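Local structure of probable oxidoreductase (Pseudomonas aeruginosa, 4B7C) at residues 72-84 and 93-105. The protein is a probable oxidoreductase of the medium-chain dehydrogenase/reductase type, which is likely to use NADP(H) as cofactor. Sequence-based numbering, arbitrary orientation.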
ATOM      1  N   GLU B  72      27.499  21.744  -3.949  1.00 43.38           N
ATOM      2  CA  GLU B  72      28.070  20.393  -3.968  1.00 44.78           C
ATOM      3  C   GLU B  72      28.064  19.835  -5.384  1.00 40.75           C
ATOM      4  O   GLU B  72      27.183  20.144  -6.186  1.00 37.27           O
ATOM      5  CB  GLU B  72      27.276  19.421  -3.090  1.00 47.97           C
ATOM      6  CG  GLU B  72      27.587  19.470  -1.603  1.00 53.79           C
ATOM      7  CD  GLU B  72      26.797  18.443  -0.793  1.00 57.10           C
ATOM      8  OE1 GLU B  72      25.985  17.667  -1.368  1.00 53.98           O
ATOM      9  OE2 GLU B  72      26.999  18.420   0.438  1.00 64.99           O
ATOM     10  N   VAL B  73      29.037  18.973  -5.669  1.00 38.32           N
ATOM     11  CA  VAL B  73      29.051  18.245  -6.931  1.00 35.64           C
ATOM     12  C   VAL B  73      27.775  17.433  -7.060  1.00 34.18           C
ATOM     13  O   VAL B  73      27.375  16.740  -6.134  1.00 36.44           O
ATOM     14  CB  VAL B  73      30.267  17.309  -7.030  1.00 37.70           C
ATOM     15  CG1 VAL B  73      30.238  16.539  -8.350  1.00 36.31           C
ATOM     16  CG2 VAL B  73      31.543  18.119  -6.900  1.00 38.53           C
ATOM     17  N   MET B  74      27.134  17.528  -8.212  1.00 32.42           N
ATOM     18  CA  MET B  74      25.889  16.823  -8.441  1.00 32.39           C
ATOM     19  C   MET B  74      26.071  15.302  -8.289  1.00 34.88           C
ATOM     20  O   MET B  74      27.057  14.728  -8.759  1.00 33.14           O
ATOM     21  CB  MET B  74      25.325  17.141  -9.825  1.00 32.17           C
ATOM     22  CG  MET B  74      24.021  16.425 -10.153  1.00 31.77           C
ATOM     23  SD  MET B  74      22.711  16.659  -8.958  1.00 32.92           S
ATOM     24  CE  MET B  74      21.527  15.509  -9.646  1.00 29.37           C
ATOM     25  N   ARG B  75      25.108  14.669  -7.624  1.00 33.86           N
ATOM     26  CA  ARG B  75      25.152  13.226  -7.383  0.50 31.73           C
ATOM     27  C   ARG B  75      24.924  12.445  -8.672  1.00 31.85           C
ATOM     28  O   ARG B  75      24.050  12.770  -9.460  1.00 32.27           O
ATOM     29  CB  ARG B  75      24.107  12.810  -6.333  0.50 31.12           C
ATOM     30  CG  ARG B  75      24.066  11.314  -6.033  0.50 30.99           C
ATOM     31  CD  ARG B  75      23.127  10.916  -4.893  0.50 29.83           C
ATOM     32  NE  ARG B  75      23.388  11.720  -3.702  0.50 28.65           N
ATOM     33  CZ  ARG B  75      22.496  12.435  -3.019  0.50 28.46           C
ATOM     34  NH1 ARG B  75      21.207  12.464  -3.366  0.50 29.34           N
ATOM     35  NH2 ARG B  75      22.911  13.120  -1.961  0.50 27.77           N
ATOM     36  N   ALA B  76      25.718  11.401  -8.881  1.00 29.30           N
ATOM     37  CA  ALA B  76      25.543  10.494 -10.026  1.00 27.55           C
ATOM     38  C   ALA B  76      26.216   9.158  -9.759  1.00 26.69           C
ATOM     39  O   ALA B  76      27.353   9.117  -9.295  1.00 26.69           O
ATOM     40  CB  ALA B  76      26.129  11.105 -11.288  1.00 24.73           C
ATOM     41  N   LEU B  77      25.511   8.087 -10.055  1.00 27.20           N
ATOM     42  CA  LEU B  77      26.106   6.773 -10.079  1.00 29.58           C
ATOM     43  C   LEU B  77      26.952   6.677 -11.341  1.00 31.63           C
ATOM     44  O   LEU B  77      26.619   7.241 -12.388  1.00 31.00           O
ATOM     45  CB  LEU B  77      25.050   5.663 -10.064  1.00 29.85           C
ATOM     46  CG  LEU B  77      24.209   5.550  -8.776  1.00 32.00           C
ATOM     47  CD1 LEU B  77      23.068   4.559  -8.983  1.00 34.00           C
ATOM     48  CD2 LEU B  77      25.020   5.184  -7.551  1.00 31.13           C
ATOM     49  N   GLY B  78      28.058   5.970 -11.246  1.00 31.53           N
ATOM     50  CA  GLY B  78      28.943   5.829 -12.389  1.00 31.05           C
ATOM     51  C   GLY B  78      29.853   4.631 -12.303  1.00 31.35           C
ATOM     52  O   GLY B  78      29.922   3.964 -11.268  1.00 30.27           O
ATOM     53  N   VAL B  79      30.547   4.380 -13.413  1.00 29.35           N
ATOM     54  CA  VAL B  79      31.614   3.400 -13.449  1.00 29.58           C
ATOM     55  C   VAL B  79      32.906   4.102 -13.793  1.00 29.57           C
ATOM     56  O   VAL B  79      32.953   4.988 -14.649  1.00 28.23           O
ATOM     57  CB  VAL B  79      31.378   2.258 -14.453  1.00 31.06           C
ATOM     58  CG1 VAL B  79      30.454   1.220 -13.824  1.00 29.40           C
ATOM     59  CG2 VAL B  79      30.798   2.768 -15.754  1.00 33.25           C
ATOM     60  N   GLY B  80      33.962   3.693 -13.117  1.00 30.44           N
ATOM     61  CA  GLY B  80      35.266   4.308 -13.312  1.00 30.28           C
ATOM     62  C   GLY B  80      36.410   3.393 -12.952  1.00 31.77           C
ATOM     63  O   GLY B  80      36.212   2.317 -12.388  1.00 29.51           O
ATOM     64  N   LYS B  81      37.616   3.870 -13.236  1.00 32.55           N
ATOM     65  CA  LYS B  81      38.839   3.110 -12.983  1.00 34.13           C
ATOM     66  C   LYS B  81      39.587   3.672 -11.794  1.00 30.46           C
ATOM     67  O   LYS B  81      39.831   4.879 -11.710  1.00 29.45           O
ATOM     68  CB  LYS B  81      39.752   3.149 -14.210  1.00 38.73           C
ATOM     69  CG  LYS B  81      40.987   2.267 -14.093  1.00 43.13           C
ATOM     70  CD  LYS B  81      41.952   2.526 -15.239  1.00 48.69           C
ATOM     71  CE  LYS B  81      43.002   1.439 -15.352  1.00 53.17           C
ATOM     72  NZ  LYS B  81      44.081   1.862 -16.303  1.00 57.40           N
ATOM     73  N   VAL B  82      39.951   2.797 -10.871  1.00 28.31           N
ATOM     74  CA  VAL B  82      40.723   3.200  -9.712  1.00 29.56           C
ATOM     75  C   VAL B  82      42.158   3.501 -10.140  1.00 30.26           C
ATOM     76  O   VAL B  82      42.862   2.630 -10.639  1.00 33.61           O
ATOM     77  CB  VAL B  82      40.746   2.117  -8.607  1.00 29.60           C
ATOM     78  CG1 VAL B  82      41.613   2.594  -7.458  1.00 27.31           C
ATOM     79  CG2 VAL B  82      39.331   1.771  -8.125  1.00 30.01           C
ATOM     80  N   LEU B  83      42.594   4.732  -9.922  1.00 30.50           N
ATOM     81  CA  LEU B  83      43.955   5.155 -10.244  1.00 31.72           C
ATOM     82  C   LEU B  83      44.879   5.025  -9.038  1.00 33.11           C
ATOM     83  O   LEU B  83      46.027   4.594  -9.161  1.00 33.47           O
ATOM     84  CB  LEU B  83      43.971   6.608 -10.724  1.00 33.19           C
ATOM     85  CG  LEU B  83      43.148   6.906 -11.984  1.00 34.46           C
ATOM     86  CD1 LEU B  83      43.452   8.342 -12.385  1.00 34.27           C
ATOM     87  CD2 LEU B  83      43.493   5.978 -13.149  1.00 33.06           C
ATOM     88  N   VAL B  84      44.376   5.442  -7.883  1.00 31.88           N
ATOM     89  CA  VAL B  84      45.105   5.352  -6.623  1.00 32.43           C
ATOM     90  C   VAL B  84      44.166   4.879  -5.539  1.00 33.62           C
ATOM     91  O   VAL B  84      43.068   5.422  -5.393  1.00 33.09           O
ATOM     92  CB  VAL B  84      45.680   6.706  -6.145  1.00 32.83           C
ATOM     93  CG1 VAL B  84      46.266   6.553  -4.749  1.00 33.60           C
ATOM     94  CG2 VAL B  84      46.701   7.255  -7.129  1.00 33.59           C
ATOM     95  N   GLY B  93      43.781   0.002 -10.859  1.00 36.03           N
ATOM     96  CA  GLY B  93      43.424  -0.854 -12.000  1.00 35.68           C
ATOM     97  C   GLY B  93      42.054  -1.497 -11.887  1.00 35.16           C
ATOM     98  O   GLY B  93      41.484  -1.926 -12.899  1.00 37.49           O
ATOM     99  N   ASP B  94      41.523  -1.562 -10.665  1.00 35.80           N
ATOM    100  CA  ASP B  94      40.141  -2.013 -10.454  1.00 35.09           C
ATOM    101  C   ASP B  94      39.180  -1.067 -11.157  1.00 33.53           C
ATOM    102  O   ASP B  94      39.379   0.149 -11.154  1.00 33.41           O
ATOM    103  CB  ASP B  94      39.754  -2.045  -8.967  1.00 35.71           C
ATOM    104  CG  ASP B  94      40.403  -3.189  -8.201  1.00 36.46           C
ATOM    105  OD1 ASP B  94      40.974  -4.100  -8.836  1.00 35.20           O
ATOM    106  OD2 ASP B  94      40.337  -3.163  -6.951  1.00 33.96           O
ATOM    107  N   TYR B  95      38.131  -1.635 -11.736  1.00 32.92           N
ATOM    108  CA  TYR B  95      36.983  -0.861 -12.169  1.00 34.11           C
ATOM    109  C   TYR B  95      35.893  -0.996 -11.120  1.00 32.12           C
ATOM    110  O   TYR B  95      35.614  -2.088 -10.627  1.00 31.56           O
ATOM    111  CB  TYR B  95      36.461  -1.307 -13.533  1.00 35.70           C
ATOM    112  CG  TYR B  95      37.358  -0.869 -14.657  1.00 38.11           C
ATOM    113  CD1 TYR B  95      38.504  -1.601 -14.981  1.00 40.49           C
ATOM    114  CD2 TYR B  95      37.094   0.290 -15.382  1.00 38.19           C
ATOM    115  CE1 TYR B  95      39.351  -1.206 -16.008  1.00 40.00           C
ATOM    116  CE2 TYR B  95      37.932   0.694 -16.406  1.00 38.17           C
ATOM    117  CZ  TYR B  95      39.060  -0.059 -16.712  1.00 39.18           C
ATOM    118  OH  TYR B  95      39.894   0.335 -17.733  1.00 42.61           O
ATOM    119  N   VAL B  96      35.275   0.135 -10.796  1.00 30.20           N
ATOM    120  CA  VAL B  96      34.274   0.189  -9.747  1.00 29.07           C
ATOM    121  C   VAL B  96      32.979   0.866 -10.197  1.00 29.94           C
ATOM    122  O   VAL B  96      32.980   1.716 -11.092  1.00 31.77           O
ATOM    123  CB  VAL B  96      34.797   0.921  -8.481  1.00 27.53           C
ATOM    124  CG1 VAL B  96      35.932   0.161  -7.845  1.00 27.73           C
ATOM    125  CG2 VAL B  96      35.231   2.364  -8.787  1.00 26.93           C
ATOM    126  N   ASN B  97      31.886   0.454  -9.558  1.00 29.80           N
ATOM    127  CA  ASN B  97      30.580   1.109  -9.641  1.00 30.40           C
ATOM    128  C   ASN B  97      30.335   1.807  -8.320  1.00 30.78           C
ATOM    129  O   ASN B  97      30.577   1.249  -7.256  1.00 31.22           O
ATOM    130  CB  ASN B  97      29.467   0.084  -9.898  1.00 31.54           C
ATOM    131  CG  ASN B  97      28.069   0.697  -9.892  1.00 31.94           C
ATOM    132  OD1 ASN B  97      27.615   1.239  -8.880  1.00 34.62           O
ATOM    133  ND2 ASN B  97      27.367   0.575 -11.010  1.00 31.95           N
ATOM    134  N   GLY B  98      29.875   3.041  -8.374  1.00 29.62           N
ATOM    135  CA  GLY B  98      29.606   3.809  -7.148  1.00 27.24           C
ATOM    136  C   GLY B  98      29.067   5.190  -7.443  1.00 26.94           C
ATOM    137  O   GLY B  98      28.853   5.551  -8.606  1.00 25.43           O
ATOM    138  N   ALA B  99      28.819   5.953  -6.382  1.00 27.14           N
ATOM    139  CA  ALA B  99      28.352   7.328  -6.507  1.00 27.51           C
ATOM    140  C   ALA B  99      29.559   8.183  -6.839  1.00 26.71           C
ATOM    141  O   ALA B  99      30.190   8.754  -5.957  1.00 28.35           O
ATOM    142  CB  ALA B  99      27.679   7.804  -5.203  1.00 26.61           C
ATOM    143  N   LEU B 100      29.884   8.257  -8.121  1.00 27.44           N
ATOM    144  CA  LEU B 100      31.117   8.928  -8.576  1.00 26.29           C
ATOM    145  C   LEU B 100      30.961  10.436  -8.771  1.00 28.06           C
ATOM    146  O   LEU B 100      31.948  11.171  -8.831  1.00 26.12           O
ATOM    147  CB  LEU B 100      31.608   8.299  -9.887  1.00 26.12           C
ATOM    148  CG  LEU B 100      31.991   6.810  -9.803  1.00 27.14           C
ATOM    149  CD1 LEU B 100      32.511   6.286 -11.143  1.00 26.60           C
ATOM    150  CD2 LEU B 100      32.998   6.554  -8.685  1.00 24.94           C
ATOM    151  N   GLY B 101      29.720  10.882  -8.935  1.00 28.16           N
ATOM    152  CA  GLY B 101      29.439  12.312  -9.090  1.00 28.85           C
ATOM    153  C   GLY B 101      29.590  12.795 -10.528  1.00 31.96           C
ATOM    154  O   GLY B 101      30.261  12.151 -11.347  1.00 29.15           O
ATOM    155  N   VAL B 102      28.966  13.936 -10.833  1.00 32.51           N
ATOM    156  CA  VAL B 102      29.023  14.503 -12.178  1.00 31.52           C
ATOM    157  C   VAL B 102      30.314  15.290 -12.305  1.00 33.48           C
ATOM    158  O   VAL B 102      30.336  16.522 -12.190  1.00 35.31           O
ATOM    159  CB  VAL B 102      27.806  15.384 -12.523  1.00 33.82           C
ATOM    160  CG1 VAL B 102      27.936  15.903 -13.949  1.00 32.63           C
ATOM    161  CG2 VAL B 102      26.503  14.597 -12.390  1.00 31.02           C
ATOM    162  N   GLN B 103      31.395  14.558 -12.557  1.00 32.16           N
ATOM    163  CA  GLN B 103      32.738  15.119 -12.573  1.00 30.72           C
ATOM    164  C   GLN B 103      33.724  14.177 -13.283  1.00 31.52           C
ATOM    165  O   GLN B 103      33.391  13.032 -13.586  1.00 31.68           O
ATOM    166  CB  GLN B 103      33.225  15.391 -11.150  1.00 30.47           C
ATOM    167  CG  GLN B 103      33.203  14.174 -10.251  1.00 29.99           C
ATOM    168  CD  GLN B 103      33.536  14.478  -8.815  1.00 29.96           C
ATOM    169  OE1 GLN B 103      34.141  15.512  -8.493  1.00 29.80           O
ATOM    170  NE2 GLN B 103      33.145  13.560  -7.928  1.00 28.87           N
ATOM    171  N   ASP B 104      34.919  14.689 -13.559  1.00 31.51           N
ATOM    172  CA  ASP B 104      35.976  13.908 -14.237  1.00 33.98           C
ATOM    173  C   ASP B 104      36.556  12.836 -13.316  1.00 33.55           C
ATOM    174  O   ASP B 104      36.834  11.716 -13.748  1.00 32.73           O
ATOM    175  CB  ASP B 104      37.133  14.802 -14.695  1.00 33.29           C
ATOM    176  CG  ASP B 104      36.796  15.638 -15.920  1.00 33.99           C
ATOM    177  OD1 ASP B 104      36.213  15.107 -16.890  1.00 33.30           O
ATOM    178  OD2 ASP B 104      37.114  16.853 -15.891  1.00 36.85           O
ATOM    179  N   TYR B 105      36.753  13.218 -12.057  1.00 32.77           N
ATOM    180  CA  TYR B 105      37.416  12.364 -11.076  1.00 32.57           C
ATOM    181  C   TYR B 105      36.651  12.328  -9.771  1.00 33.88           C
ATOM    182  O   TYR B 105      36.136  13.356  -9.325  1.00 32.06           O
ATOM    183  CB  TYR B 105      38.817  12.883 -10.753  1.00 33.55           C
ATOM    184  CG  TYR B 105      39.784  12.884 -11.903  1.00 35.23           C
ATOM    185  CD1 TYR B 105      40.579  11.770 -12.168  1.00 36.22           C
ATOM    186  CD2 TYR B 105      39.920  14.000 -12.720  1.00 35.58           C
ATOM    187  CE1 TYR B 105      41.479  11.768 -13.216  1.00 36.61           C
ATOM    188  CE2 TYR B 105      40.810  14.005 -13.777  1.00 38.42           C
ATOM    189  CZ  TYR B 105      41.599  12.887 -14.012  1.00 38.44           C
ATOM    190  OH  TYR B 105      42.479  12.880 -15.059  1.00 39.94           O
TER
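V73 lays its CG1 against the backbone of V102 and the amide of Q103, at the open end of an antiparallel beta hairpin in the GroES-like N-terminal domain of this medium-chain reductase. Both ends of the Q103 amide are bonded: NE2 donates to L100 O almost straight (2.8 Å, 174°), while OE1 accepts from Q10 and N8 of strand 7-13. At M74 the carbonyl O takes the N-H of V102, and the side chains meet as CB touches V102 CG2 at 3.8 Å. The same V102 methyl also reaches A76 CB (3.7 Å), while A76 O accepts the N-H of G101.

Next along come the glycines of strand 77-82. G78 pairs with G98 through two N-H...O bonds, and G80 does the same with V96. Having no side chains, both glycines let L100 fold back over the strand: its CD1 sits 3.3 Å from G78 C and 3.6 Å from G80 N, a tight fit. Between them V79 turns to the other side of the sheet, where it meets Y47 of strand 41-49, which pairs with this strand on the side away from 95-97.

K81 keeps CG anti to its backbone N (chi1 -174°) and then runs extended across one face of the Y95 ring; CB lies over it in a CH-pi contact, 4.2 Å from the centroid, and CD passes on to the hydroxyl. V82 adds two more backbone bonds past the last strand pair, its N-H donating to D94 O and its own O accepting G93 N, while CG2 packs on V96 CG1. At the corner, L83 brings its CD1 methyl to the edge of the Y105 ring, 4.0 Å from Y105 CE1.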